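Local atomic coordinates of enoyl-CoA hydratase (Mycobacterium tuberculosis, PDB entry 5KJP), a protein that probably catalyses the reversible hydration of 2-enoyl-CoA thioesters in fatty acid metabolism, as a member of the crotonase superfamily. Residues G95-P100 with T118-A123; L126-R131 with D195-L200. All coordinates share one frame; numbering follows the deposited sequence.

In the fold
From the N terminus, the chain first builds strands 17-22, 25-30 and 62-67 and helix 41-56 before reaching the loop 95-100. Contact 1 brings this loop, which lies between strands 93-94 and 105-109, against helix 116-123, closing a short excursion of 17 residues that includes strand 105-109. The chain then runs directly from that helix into strand 126-130 of the six-stranded sheet, which contact 2 ties to helix 193-205, with 63 residues between the two segments. The two loops therefore follow in series, neither nesting nor crossing, with centres about 17 Å apart. They touch where Ile-127 CD1 packs on Ala-121 O at 3.8 Å.

Contact 1 (G95-P100 with T118-A123); sequences GFTERP and TELALA
Phe-96 and Thr-97 approach helix 116-123 side by side and meet Ala-123, Leu-120 and the backbone of Glu-119. The Phe-96 ring reaches the helix with its far end: CE2 lies 3.4 Å from Ala-123 CB, and the methyl comes in obliquely to the ring. On the neighbouring ring atoms, CZ is 3.7 Å from Leu-120 O, and CE1 is 4.0 Å from Leu-120 CD2, the two side chains crossing at about a right angle. With chi1 at 61°, CG of Phe-96 sits between its own N and carbonyl carbon, which turns the ring toward the helix although the CB bond itself does not point there. Thr-97 contributes its methyl: CG2 rests 3.9 Å from Glu-119 O and 4.0 Å from Leu-120 CD2, so one leucine methyl touches both loop residues. A type I turn from Phe-96 to Arg-99, closed by Arg-99 N to Phe-96 O at 2.9 Å, carries the loop on to Pro-100, whose CB meets Ala-123 O at 3.9 Å. Met-51 and Leu-47 of helix 41-56 extend the apolar surroundings of Phe-96 and Leu-120. Thr-97 OG1 and O are hydrogen-bonded outside the two segments, to Leu-94 N and Arg-153 NH1. No hydrogen bond spans the segments, so they are held by van der Waals contact, loop carbons against both helix side chains and carbonyl oxygens.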
ATOM      1  N   GLY A  95      23.068   6.137  11.384  1.00 22.59           N
ATOM      2  CA  GLY A  95      23.348   7.244  10.495  1.00 23.92           C
ATOM      3  C   GLY A  95      22.229   8.271  10.497  1.00 28.61           C
ATOM      4  O   GLY A  95      22.393   9.370  11.024  1.00 26.44           O
ATOM      5  N   PHE A  96      21.087   7.907   9.918  1.00 17.42           N
ATOM      6  CA  PHE A  96      19.972   8.836   9.777  1.00 16.49           C
ATOM      7  C   PHE A  96      18.612   8.125   9.752  1.00 16.61           C
ATOM      8  O   PHE A  96      17.600   8.737   9.419  1.00 17.97           O
ATOM      9  CB  PHE A  96      20.143   9.669   8.499  1.00 18.88           C
ATOM     10  CG  PHE A  96      20.163   8.844   7.237  1.00 19.05           C
ATOM     11  CD1 PHE A  96      21.338   8.241   6.799  1.00 19.74           C
ATOM     12  CD2 PHE A  96      19.001   8.652   6.499  1.00 15.24           C
ATOM     13  CE1 PHE A  96      21.353   7.467   5.644  1.00 19.41           C
ATOM     14  CE2 PHE A  96      19.008   7.880   5.345  1.00 13.33           C
ATOM     15  CZ  PHE A  96      20.183   7.286   4.914  1.00 18.34           C
ATOM     16  N   THR A  97      18.583   6.840  10.098  1.00 17.31           N
ATOM     17  CA  THR A  97      17.337   6.072  10.033  1.00 17.66           C
ATOM     18  C   THR A  97      16.220   6.636  10.910  1.00 17.52           C
ATOM     19  O   THR A  97      15.045   6.461  10.598  1.00 19.88           O
ATOM     20  CB  THR A  97      17.551   4.604  10.441  1.00 15.84           C
ATOM     21  OG1 THR A  97      18.260   4.553  11.684  1.00 16.89           O
ATOM     22  CG2 THR A  97      18.333   3.852   9.364  1.00 18.27           C
ATOM     23  N   GLU A  98      16.575   7.297  12.009  1.00 17.48           N
ATOM     24  CA  GLU A  98      15.559   7.882  12.880  1.00 16.70           C
ATOM     25  C   GLU A  98      15.487   9.396  12.713  1.00 25.40           C
ATOM     26  O   GLU A  98      14.835  10.092  13.493  1.00 27.24           O
ATOM     27  CB  GLU A  98      15.830   7.511  14.335  1.00 20.75           C
ATOM     28  CG  GLU A  98      15.733   6.014  14.564  1.00 21.63           C
ATOM     29  CD  GLU A  98      15.948   5.613  16.002  1.00 32.03           C
ATOM     30  OE1 GLU A  98      15.554   6.380  16.905  1.00 35.59           O
ATOM     31  OE2 GLU A  98      16.507   4.518  16.225  1.00 35.54           O
ATOM     32  N   ARG A  99      16.156   9.896  11.681  1.00 18.29           N
ATOM     33  CA  ARG A  99      16.146  11.323  11.386  1.00 22.73           C
ATOM     34  C   ARG A  99      16.382  11.548   9.891  1.00 22.13           C
ATOM     35  O   ARG A  99      17.426  12.071   9.495  1.00 21.69           O
ATOM     36  CB  ARG A  99      17.211  12.044  12.220  1.00 22.59           C
ATOM     37  CG  ARG A  99      17.200  13.564  12.108  1.00 29.56           C
ATOM     38  CD  ARG A  99      18.459  14.166  12.709  1.00 38.44           C
ATOM     39  NE  ARG A  99      18.591  15.584  12.382  1.00 52.48           N
ATOM     40  CZ  ARG A  99      17.896  16.558  12.966  1.00 69.18           C
ATOM     41  NH1 ARG A  99      17.014  16.277  13.917  1.00 71.10           N
ATOM     42  NH2 ARG A  99      18.088  17.819  12.598  1.00 71.40           N
ATOM     43  N   PRO A 100      15.415  11.142   9.051  1.00 20.97           N
ATOM     44  CA  PRO A 100      15.578  11.294   7.600  1.00 20.40           C
ATOM     45  C   PRO A 100      15.706  12.767   7.216  1.00 16.61           C
ATOM     46  O   PRO A 100      15.122  13.621   7.886  1.00 19.49           O
ATOM     47  CB  PRO A 100      14.289  10.679   7.025  1.00 24.67           C
ATOM     48  CG  PRO A 100      13.664   9.922   8.152  1.00 26.30           C
ATOM     49  CD  PRO A 100      14.092  10.597   9.405  1.00 25.15           C
ATOM     50  N   THR A 118      19.549  -2.306   4.103  1.00 12.75           N
ATOM     51  CA  THR A 118      18.205  -2.147   3.569  1.00 14.32           C
ATOM     52  C   THR A 118      17.511  -1.037   4.353  1.00 14.48           C
ATOM     53  O   THR A 118      16.775  -0.234   3.785  1.00 12.12           O
ATOM     54  CB  THR A 118      17.400  -3.483   3.631  1.00 10.08           C
ATOM     55  OG1 THR A 118      17.663  -4.243   2.443  1.00 15.37           O
ATOM     56  CG2 THR A 118      15.895  -3.229   3.735  1.00 13.26           C
ATOM     57  N   GLU A 119      17.791  -0.949   5.650  1.00 12.01           N
ATOM     58  CA  GLU A 119      17.182   0.111   6.449  1.00 12.61           C
ATOM     59  C   GLU A 119      17.663   1.512   6.040  1.00 14.21           C
ATOM     60  O   GLU A 119      16.865   2.456   6.040  1.00 12.16           O
ATOM     61  CB  GLU A 119      17.434  -0.139   7.929  1.00 14.97           C
ATOM     62  CG  GLU A 119      16.785  -1.453   8.366  1.00 16.13           C
ATOM     63  CD  GLU A 119      16.898  -1.712   9.841  1.00 22.35           C
ATOM     64  OE1 GLU A 119      18.029  -1.672  10.374  1.00 22.85           O
ATOM     65  OE2 GLU A 119      15.848  -1.971  10.470  1.00 21.62           O
ATOM     66  N   LEU A 120      18.935   1.656   5.670  1.00 12.84           N
ATOM     67  CA  LEU A 120      19.389   2.928   5.096  1.00 15.87           C
ATOM     68  C   LEU A 120      18.616   3.265   3.818  1.00 13.58           C
ATOM     69  O   LEU A 120      18.184   4.406   3.628  1.00 14.02           O
ATOM     70  CB  LEU A 120      20.888   2.904   4.782  1.00 13.43           C
ATOM     71  CG  LEU A 120      21.875   2.711   5.931  1.00 18.69           C
ATOM     72  CD1 LEU A 120      23.300   2.835   5.409  1.00 18.68           C
ATOM     73  CD2 LEU A 120      21.598   3.722   7.039  1.00 18.74           C
ATOM     74  N   ALA A 121      18.458   2.277   2.938  1.00  9.78           N
ATOM     75  CA  ALA A 121      17.742   2.497   1.682  1.00 15.81           C
ATOM     76  C   ALA A 121      16.291   2.907   1.944  1.00 14.88           C
ATOM     77  O   ALA A 121      15.757   3.780   1.266  1.00 13.11           O
ATOM     78  CB  ALA A 121      17.799   1.243   0.799  1.00 12.61           C
ATOM     79  N   LEU A 122      15.664   2.281   2.936  1.00 12.81           N
ATOM     80  CA  LEU A 122      14.275   2.591   3.291  1.00 13.39           C
ATOM     81  C   LEU A 122      14.120   3.987   3.879  1.00 14.89           C
ATOM     82  O   LEU A 122      13.054   4.592   3.787  1.00 15.24           O
ATOM     83  CB  LEU A 122      13.731   1.554   4.285  1.00 11.55           C
ATOM     84  CG  LEU A 122      13.433   0.196   3.659  1.00 11.32           C
ATOM     85  CD1 LEU A 122      13.167  -0.839   4.739  1.00 13.04           C
ATOM     86  CD2 LEU A 122      12.229   0.316   2.725  1.00 13.74           C
ATOM     87  N   ALA A 123      15.184   4.494   4.493  1.00 14.53           N
ATOM     88  CA  ALA A 123      15.152   5.840   5.057  1.00 13.48           C
ATOM     89  C   ALA A 123      15.314   6.901   3.967  1.00 14.37           C
ATOM     90  O   ALA A 123      15.018   8.075   4.190  1.00 16.13           O
ATOM     91  CB  ALA A 123      16.229   5.996   6.118  1.00 13.59           C
TER

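Contact 2 (L126-R131 with D195-L200); sequences LIVAAR and DAAIAL
Val-128 is the hub of this contact, its two methyls shared among Ala-196, Ala-197 and Leu-200 of helix 193-205. CG1 meets Ala-196 CB at 3.7 Å, while CG2 lies 3.9 Å from Ala-197 CA and the same distance from Leu-200 CD2. The fork is set by chi1 of 177°, which puts CG1 anti to the backbone N, with CG2 beside that N and anti to the carbonyl carbon. Leu-200 and Val-128 slide past one another in opposite directions, and the same Leu-200 CD2 reaches on to Leu-126 CD1 at 3.9 Å. Small alanine side chains let the helix lie close over the strand, the segment axes 8.4 Å apart. Leu-126 and Val-128 face the helix together; Ile-127 between them turns the other way. Backbone hydrogen bonds from Leu-126 and Val-128 to strand 105-109 position the strand. Ile-106 of strand 105-109 touches both Val-128 and Ala-197. Ala-161 of the third subunit packs on Leu-126 and Thr-169 of that subunit on Leu-200. The helix lies over one face of the sheet, roughly antiparallel to strand 126-130 (152° between N-to-C directions): Ala-197 and Ile-198 touch Ile-64 of strand 62-67, and Ala-196 touches Ala-188 of strand 186-188.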
ATOM      1  N   LEU A 126      13.824   7.527  -2.470  1.00 11.85           N
ATOM      2  CA  LEU A 126      13.805   6.879  -3.767  1.00  9.23           C
ATOM      3  C   LEU A 126      14.968   5.909  -3.827  1.00 15.68           C
ATOM      4  O   LEU A 126      16.018   6.152  -3.219  1.00 12.99           O
ATOM      5  CB  LEU A 126      13.914   7.911  -4.889  1.00  9.56           C
ATOM      6  CG  LEU A 126      12.876   9.032  -4.895  1.00 13.03           C
ATOM      7  CD1 LEU A 126      13.235  10.106  -5.897  1.00 19.74           C
ATOM      8  CD2 LEU A 126      11.505   8.451  -5.210  1.00 12.93           C
ATOM      9  N   ILE A 127      14.782   4.810  -4.552  1.00 11.69           N
ATOM     10  CA  ILE A 127      15.841   3.827  -4.706  1.00  9.54           C
ATOM     11  C   ILE A 127      16.103   3.517  -6.175  1.00 12.05           C
ATOM     12  O   ILE A 127      15.194   3.156  -6.930  1.00 13.53           O
ATOM     13  CB  ILE A 127      15.508   2.515  -3.958  1.00 12.69           C
ATOM     14  CG1 ILE A 127      15.335   2.779  -2.456  1.00 11.68           C
ATOM     15  CG2 ILE A 127      16.603   1.466  -4.211  1.00 15.69           C
ATOM     16  CD1 ILE A 127      14.834   1.566  -1.656  1.00 10.79           C
ATOM     17  N   VAL A 128      17.358   3.681  -6.571  1.00 11.88           N
ATOM     18  CA  VAL A 128      17.844   3.197  -7.852  1.00 11.77           C
ATOM     19  C   VAL A 128      18.718   1.991  -7.566  1.00 14.03           C
ATOM     20  O   VAL A 128      19.637   2.071  -6.747  1.00 15.45           O
ATOM     21  CB  VAL A 128      18.648   4.276  -8.599  1.00 12.87           C
ATOM     22  CG1 VAL A 128      19.210   3.715  -9.907  1.00 13.36           C
ATOM     23  CG2 VAL A 128      17.766   5.500  -8.852  1.00 14.90           C
ATOM     24  N   ALA A 129      18.431   0.863  -8.204  1.00 13.32           N
ATOM     25  CA  ALA A 129      19.189  -0.345  -7.898  1.00 17.26           C
ATOM     26  C   ALA A 129      19.653  -1.076  -9.151  1.00 12.33           C
ATOM     27  O   ALA A 129      18.918  -1.176 -10.141  1.00 14.18           O
ATOM     28  CB  ALA A 129      18.352  -1.280  -7.019  1.00 13.50           C
ATOM     29  N   ALA A 130      20.880  -1.581  -9.103  1.00 13.72           N
ATOM     30  CA  ALA A 130      21.397  -2.428 -10.171  1.00 18.85           C
ATOM     31  C   ALA A 130      20.547  -3.686 -10.290  1.00 14.42           C
ATOM     32  O   ALA A 130      20.024  -4.181  -9.297  1.00 15.32           O
ATOM     33  CB  ALA A 130      22.856  -2.789  -9.912  1.00 17.11           C
ATOM     34  N   ARG A 131      20.414  -4.205 -11.507  1.00 17.91           N
ATOM     35  CA  ARG A 131      19.579  -5.376 -11.752  1.00 18.37           C
ATOM     36  C   ARG A 131      20.086  -6.614 -11.018  1.00 20.50           C
ATOM     37  O   ARG A 131      19.339  -7.570 -10.820  1.00 24.91           O
ATOM     38  CB  ARG A 131      19.492  -5.657 -13.257  1.00 24.84           C
ATOM     39  CG  ARG A 131      18.684  -4.618 -14.013  1.00 29.22           C
ATOM     40  CD  ARG A 131      18.533  -4.960 -15.491  1.00 39.64           C
ATOM     41  NE  ARG A 131      17.689  -3.974 -16.160  1.00 46.30           N
ATOM     42  CZ  ARG A 131      16.363  -4.052 -16.226  1.00 44.43           C
ATOM     43  NH1 ARG A 131      15.731  -5.082 -15.674  1.00 38.69           N
ATOM     44  NH2 ARG A 131      15.671  -3.106 -16.849  1.00 48.74           N
ATOM     45  N   ASP A 195      24.983   6.524 -11.842  1.00 16.83           N
ATOM     46  CA  ASP A 195      24.667   7.379 -12.985  1.00 22.16           C
ATOM     47  C   ASP A 195      23.159   7.499 -13.204  1.00 17.16           C
ATOM     48  O   ASP A 195      22.652   8.583 -13.493  1.00 16.25           O
ATOM     49  CB  ASP A 195      25.338   6.863 -14.256  1.00 25.17           C
ATOM     50  CG  ASP A 195      26.638   7.593 -14.569  1.00 38.75           C
ATOM     51  OD1 ASP A 195      26.921   8.625 -13.924  1.00 38.98           O
ATOM     52  OD2 ASP A 195      27.366   7.137 -15.472  1.00 41.58           O
ATOM     53  N   ALA A 196      22.440   6.391 -13.072  1.00 14.06           N
ATOM     54  CA  ALA A 196      20.986   6.448 -13.180  1.00 15.07           C
ATOM     55  C   ALA A 196      20.410   7.351 -12.084  1.00 15.22           C
ATOM     56  O   ALA A 196      19.485   8.134 -12.330  1.00 14.28           O
ATOM     57  CB  ALA A 196      20.380   5.050 -13.100  1.00 15.78           C
ATOM     58  N   ALA A 197      20.968   7.247 -10.882  1.00 15.27           N
ATOM     59  CA  ALA A 197      20.518   8.063  -9.750  1.00 13.41           C
ATOM     60  C   ALA A 197      20.806   9.554  -9.966  1.00 12.60           C
ATOM     61  O   ALA A 197      20.008  10.407  -9.578  1.00 13.17           O
ATOM     62  CB  ALA A 197      21.166   7.576  -8.453  1.00 14.05           C
ATOM     63  N   ILE A 198      21.942   9.872 -10.581  1.00 12.89           N
ATOM     64  CA  ILE A 198      22.257  11.262 -10.881  1.00 14.02           C
ATOM     65  C   ILE A 198      21.241  11.824 -11.877  1.00 15.64           C
ATOM     66  O   ILE A 198      20.778  12.960 -11.731  1.00 18.46           O
ATOM     67  CB  ILE A 198      23.697  11.413 -11.425  1.00 17.95           C
ATOM     68  CG1 ILE A 198      24.712  11.119 -10.320  1.00 14.49           C
ATOM     69  CG2 ILE A 198      23.927  12.818 -11.980  1.00 18.90           C
ATOM     70  CD1 ILE A 198      26.139  10.941 -10.832  1.00 19.07           C
ATOM     71  N   ALA A 199      20.867  11.018 -12.869  1.00 16.41           N
ATOM     72  CA  ALA A 199      19.846  11.435 -13.830  1.00 19.17           C
ATOM     73  C   ALA A 199      18.531  11.742 -13.119  1.00 18.91           C
ATOM     74  O   ALA A 199      17.885  12.756 -13.400  1.00 18.38           O
ATOM     75  CB  ALA A 199      19.643  10.366 -14.897  1.00 19.45           C
ATOM     76  N   LEU A 200      18.146  10.876 -12.186  1.00 14.92           N
ATOM     77  CA  LEU A 200      16.942  11.098 -11.387  1.00 17.45           C
ATOM     78  C   LEU A 200      17.058  12.359 -10.533  1.00 16.51           C
ATOM     79  O   LEU A 200      16.138  13.176 -10.492  1.00 16.64           O
ATOM     80  CB  LEU A 200      16.666   9.884 -10.496  1.00 15.20           C
ATOM     81  CG  LEU A 200      15.435   9.887  -9.593  1.00 16.23           C
ATOM     82  CD1 LEU A 200      14.179  10.155 -10.419  1.00 17.81           C
ATOM     83  CD2 LEU A 200      15.335   8.549  -8.857  1.00 14.59           C
TER